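Local coordinates for putative 6-phosphogluconolactonase (Neisseria gonorrhoeae, PDB 3LHI), which probably hydrolyses 6-phosphogluconolactone to 6-phosphogluconate, the second step of the oxidative pentose phosphate pathway, at residues A[128-133]-A[188-193]; A[14-19]-A[50-55]. All coordinates share one frame; numbering follows the deposited sequence.

Interaction 1 of 2, residues A[128-133]-A[188-193]; sequences PDVLIL and HVFLAI
The F190 ring meets L131 O with its edge, close to the ring plane, while the V130 CG1 methyl approaches obliquely, 3.8 Å from F190 CE1. H188 likewise turns the edge of its imidazole to D129 O, which sits in the plane of the ring. With CG beside the backbone N (chi1 -66°), the F190 ring leans back along its strand, toward V130. Beneath these contacts run two parallel strands, paired V130 with H188 through L133 with L191. H188 and F190 each use both N and O toward 128-133: L131 N reaches H188 O at 2.9 Å and F190 N reaches L131 O at 2.8 Å, followed by L133 N to F190 O, 2.8 Å and almost straight at the hydrogen (175°). The bonds at the two ends, H188 N to D129 O (3.0 Å) and A192 N to L133 O (3.1 Å), are longer. On the face opposite F190, L133 CD1 packs on V189 CG1 at 3.9 Å, and L191 CD1 lies 4.0 Å from L133 CB. The salt bridge from D129 to K33 ties the start of the pair to helix 11-33. Such parallel pairing of largely buried, mostly apolar strands is characteristic of the central sheet of a Rossmann-like alpha/beta fold.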
# COMPACT_ATOMS: atom_id res chain seq x y z
N PRO A 128 -9.96 1.21 2.55
CA PRO A 128 -9.69 1.87 1.30
C PRO A 128 -10.60 1.49 0.17
O PRO A 128 -11.04 0.34 0.12
CB PRO A 128 -8.23 1.54 0.99
CG PRO A 128 -7.68 1.17 2.33
CD PRO A 128 -8.80 0.54 3.09
N ASP A 129 -10.86 2.43 -0.75
CA ASP A 129 -11.52 2.15 -2.01
C ASP A 129 -10.51 1.74 -3.06
O ASP A 129 -10.80 0.96 -3.96
CB ASP A 129 -12.26 3.38 -2.49
CG ASP A 129 -13.30 3.79 -1.52
OD1 ASP A 129 -14.22 2.94 -1.29
OD2 ASP A 129 -13.22 4.90 -0.95
N VAL A 130 -9.31 2.33 -2.98
CA VAL A 130 -8.23 2.10 -3.97
C VAL A 130 -6.95 1.86 -3.18
O VAL A 130 -6.63 2.65 -2.28
CB VAL A 130 -8.08 3.29 -4.95
CG1 VAL A 130 -6.95 3.00 -5.97
CG2 VAL A 130 -9.41 3.60 -5.66
N LEU A 131 -6.25 0.79 -3.51
CA LEU A 131 -4.99 0.41 -2.84
C LEU A 131 -3.93 0.21 -3.91
O LEU A 131 -4.17 -0.46 -4.91
CB LEU A 131 -5.22 -0.90 -2.08
CG LEU A 131 -3.99 -1.65 -1.60
CD1 LEU A 131 -3.17 -0.85 -0.53
CD2 LEU A 131 -4.43 -3.01 -1.00
N ILE A 132 -2.75 0.80 -3.71
CA ILE A 132 -1.59 0.46 -4.54
C ILE A 132 -0.56 -0.25 -3.65
O ILE A 132 -0.07 0.30 -2.64
CB ILE A 132 -0.93 1.64 -5.30
CG1 ILE A 132 -1.95 2.42 -6.14
CG2 ILE A 132 0.22 1.11 -6.20
CD1 ILE A 132 -2.72 3.43 -5.36
N LEU A 133 -0.30 -1.49 -4.04
CA LEU A 133 0.69 -2.36 -3.45
C LEU A 133 2.02 -2.30 -4.19
O LEU A 133 2.07 -1.88 -5.36
CB LEU A 133 0.18 -3.80 -3.49
CG LEU A 133 -1.01 -4.13 -2.59
CD1 LEU A 133 -1.48 -5.55 -2.83
CD2 LEU A 133 -0.63 -3.90 -1.13
N HIS A 188 -10.58 -1.66 -5.46
CA HIS A 188 -9.68 -1.60 -6.60
C HIS A 188 -8.25 -1.74 -6.06
O HIS A 188 -7.80 -0.84 -5.34
CB HIS A 188 -9.87 -0.25 -7.35
CG HIS A 188 -11.26 -0.05 -7.89
ND1 HIS A 188 -11.61 -0.46 -9.15
CD2 HIS A 188 -12.37 0.49 -7.33
CE1 HIS A 188 -12.89 -0.18 -9.35
NE2 HIS A 188 -13.38 0.37 -8.26
N VAL A 189 -7.56 -2.81 -6.45
CA VAL A 189 -6.21 -3.10 -6.02
C VAL A 189 -5.28 -3.04 -7.22
O VAL A 189 -5.49 -3.71 -8.23
CB VAL A 189 -6.13 -4.48 -5.36
CG1 VAL A 189 -4.70 -4.78 -4.90
CG2 VAL A 189 -7.11 -4.55 -4.14
N PHE A 190 -4.24 -2.26 -7.07
CA PHE A 190 -3.18 -2.11 -8.06
C PHE A 190 -1.87 -2.64 -7.46
O PHE A 190 -1.66 -2.54 -6.26
CB PHE A 190 -2.99 -0.66 -8.43
CG PHE A 190 -4.13 -0.04 -9.14
CD1 PHE A 190 -5.23 0.48 -8.44
CD2 PHE A 190 -4.14 0.01 -10.50
CE1 PHE A 190 -6.31 1.03 -9.14
CE2 PHE A 190 -5.16 0.57 -11.18
CZ PHE A 190 -6.27 1.04 -10.51
N LEU A 191 -0.99 -3.19 -8.30
CA LEU A 191 0.37 -3.60 -7.92
C LEU A 191 1.32 -2.93 -8.91
O LEU A 191 1.14 -3.09 -10.15
CB LEU A 191 0.52 -5.13 -8.01
CG LEU A 191 1.94 -5.65 -7.76
CD1 LEU A 191 2.43 -5.34 -6.35
CD2 LEU A 191 2.00 -7.15 -8.02
N ALA A 192 2.31 -2.22 -8.40
CA ALA A 192 3.35 -1.63 -9.21
C ALA A 192 4.68 -2.26 -8.89
O ALA A 192 5.07 -2.31 -7.73
CB ALA A 192 3.42 -0.15 -8.93
N ILE A 193 5.33 -2.80 -9.92
CA ILE A 193 6.62 -3.47 -9.79
C ILE A 193 7.51 -3.06 -10.96
O ILE A 193 7.02 -2.69 -12.01
CB ILE A 193 6.45 -4.99 -9.69
CG1 ILE A 193 5.57 -5.56 -10.79
CG2 ILE A 193 6.06 -5.45 -8.26
CD1 ILE A 193 5.78 -7.06 -11.06

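Interaction 2 of 2, residues A[14-19]-A[50-55]; sequences AAQSLA and FNALSQ
Helices 14-19 and 50-54 run in roughly the same direction, their axes crossing at -44° and approaching to 8.2 Å, with A19 and L53 bringing their CA atoms within 4.8 Å. Alanine makes this closeness possible: A19 CB meets A52 CB at 3.6 Å and also lies 3.7 Å from L53 N, so a single methyl group rests against both a side chain and the backbone of the facing helix. L53 flanks it, with CB 4.2 Å from A19 CB. Q16 leaves its backbone pointing away from 50-55, but its chain folds back about the CB-CG bond (chi2 68°) and returns its amide to A52, OE1 lying 3.6 Å from A52 CB. No direct hydrogen bond joins the two segments; two waters bridge them. One accepts from Q16 NE2 and donates to A52 O, at 2.8 Å from the latter; the other donates to Q16 OE1 and, at 3.2 Å, to Q55 OE1. Q16 NE2 also bonds D20 OD1, so both ends of the amide are engaged and its rotation is probably fixed. F49 of helix 47-54 also packs against L18 and A19. This is alanine-mediated close packing of neighbouring helices on one side of the sheet in an alpha/beta fold.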
# COMPACT_ATOMS: atom_id res chain seq x y z
N ALA A 14 5.05 4.16 -17.37
CA ALA A 14 4.36 3.28 -16.42
C ALA A 14 3.77 4.12 -15.27
O ALA A 14 2.62 3.91 -14.86
CB ALA A 14 5.26 2.24 -15.85
N ALA A 15 4.54 5.07 -14.78
CA ALA A 15 4.10 5.90 -13.65
C ALA A 15 2.87 6.75 -14.05
O ALA A 15 1.90 6.90 -13.29
CB ALA A 15 5.24 6.81 -13.17
N GLN A 16 2.92 7.39 -15.24
CA GLN A 16 1.82 8.20 -15.71
C GLN A 16 0.58 7.36 -15.94
O GLN A 16 -0.55 7.76 -15.61
CB GLN A 16 2.18 8.99 -16.98
CG GLN A 16 1.07 9.90 -17.40
CD GLN A 16 0.85 11.08 -16.41
OE1 GLN A 16 1.81 11.81 -16.09
NE2 GLN A 16 -0.37 11.23 -15.91
N SER A 17 0.77 6.18 -16.52
CA SER A 17 -0.34 5.30 -16.84
C SER A 17 -1.01 4.74 -15.56
O SER A 17 -2.22 4.56 -15.53
CB SER A 17 0.14 4.15 -17.73
OG SER A 17 0.51 4.62 -19.01
N LEU A 18 -0.22 4.48 -14.52
CA LEU A 18 -0.76 4.08 -13.22
C LEU A 18 -1.51 5.27 -12.61
O LEU A 18 -2.61 5.11 -12.10
CB LEU A 18 0.35 3.58 -12.32
CG LEU A 18 -0.10 3.11 -10.93
CD1 LEU A 18 -1.19 2.05 -10.97
CD2 LEU A 18 1.11 2.69 -10.11
N ALA A 19 -0.93 6.46 -12.66
CA ALA A 19 -1.62 7.64 -12.13
C ALA A 19 -2.99 7.84 -12.82
O ALA A 19 -3.98 8.19 -12.18
CB ALA A 19 -0.75 8.88 -12.28
N PHE A 50 3.40 8.85 -7.66
CA PHE A 50 2.89 9.81 -6.72
C PHE A 50 2.93 11.21 -7.34
O PHE A 50 1.99 12.01 -7.17
CB PHE A 50 3.71 9.85 -5.45
CG PHE A 50 3.58 8.65 -4.52
CD1 PHE A 50 2.62 7.71 -4.66
CD2 PHE A 50 4.48 8.53 -3.49
CE1 PHE A 50 2.55 6.63 -3.76
CE2 PHE A 50 4.42 7.45 -2.60
CZ PHE A 50 3.43 6.53 -2.75
N ASN A 51 4.06 11.57 -7.94
CA ASN A 51 4.19 12.90 -8.50
C ASN A 51 3.13 13.15 -9.59
O ASN A 51 2.48 14.20 -9.60
CB ASN A 51 5.62 13.12 -9.01
CG ASN A 51 5.82 14.50 -9.57
OD1 ASN A 51 5.73 15.48 -8.83
ND2 ASN A 51 6.01 14.56 -10.88
N ALA A 52 2.97 12.20 -10.49
CA ALA A 52 1.98 12.33 -11.54
C ALA A 52 0.56 12.42 -10.93
O ALA A 52 -0.29 13.21 -11.37
CB ALA A 52 2.07 11.18 -12.54
N LEU A 53 0.26 11.55 -9.97
CA LEU A 53 -1.08 11.53 -9.37
C LEU A 53 -1.36 12.86 -8.68
O LEU A 53 -2.51 13.35 -8.72
CB LEU A 53 -1.21 10.36 -8.41
CG LEU A 53 -2.53 10.22 -7.67
CD1 LEU A 53 -3.67 9.97 -8.68
CD2 LEU A 53 -2.44 9.09 -6.67
N SER A 54 -0.33 13.45 -8.05
CA SER A 54 -0.50 14.67 -7.28
C SER A 54 -1.01 15.84 -8.13
O SER A 54 -1.57 16.80 -7.60
CB SER A 54 0.79 15.08 -6.57
OG SER A 54 1.74 15.66 -7.47
N GLN A 55 -0.77 15.77 -9.44
CA GLN A 55 -1.18 16.80 -10.40
C GLN A 55 -2.58 16.63 -10.92
O GLN A 55 -3.08 17.52 -11.60
CB GLN A 55 -0.18 16.83 -11.58
CG GLN A 55 1.24 17.24 -11.16
CD GLN A 55 2.21 17.25 -12.32
OE1 GLN A 55 1.81 17.10 -13.46
NE2 GLN A 55 3.47 17.44 -12.02
O HOH W 1 -0.68 13.54 -14.09
O HOH W 2 2.34 14.20 -14.71

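Overall arrangement
Interaction 2 comes first along the chain, and both of its segments precede those of interaction 1; the contact centres are about 13 Å apart. Interaction 1 belongs to the mixed sheet, near the centre of the chain, where strand 130-133 lies between 36-40 and 188-194. Interaction 2 joins helices 11-33 and 47-54 in the layer against that sheet, about 15 Å from the centre. L18, which lies in segment 14-19 but faces the sheet rather than 50-55, touches interaction 1: L18 CD1 packs 3.6 Å from F190 CD2, and L18 CD2 also touches A192 CB. Helix 11-33 thus packs on both strand 188-194 of the sheet and the neighbouring helix 47-54.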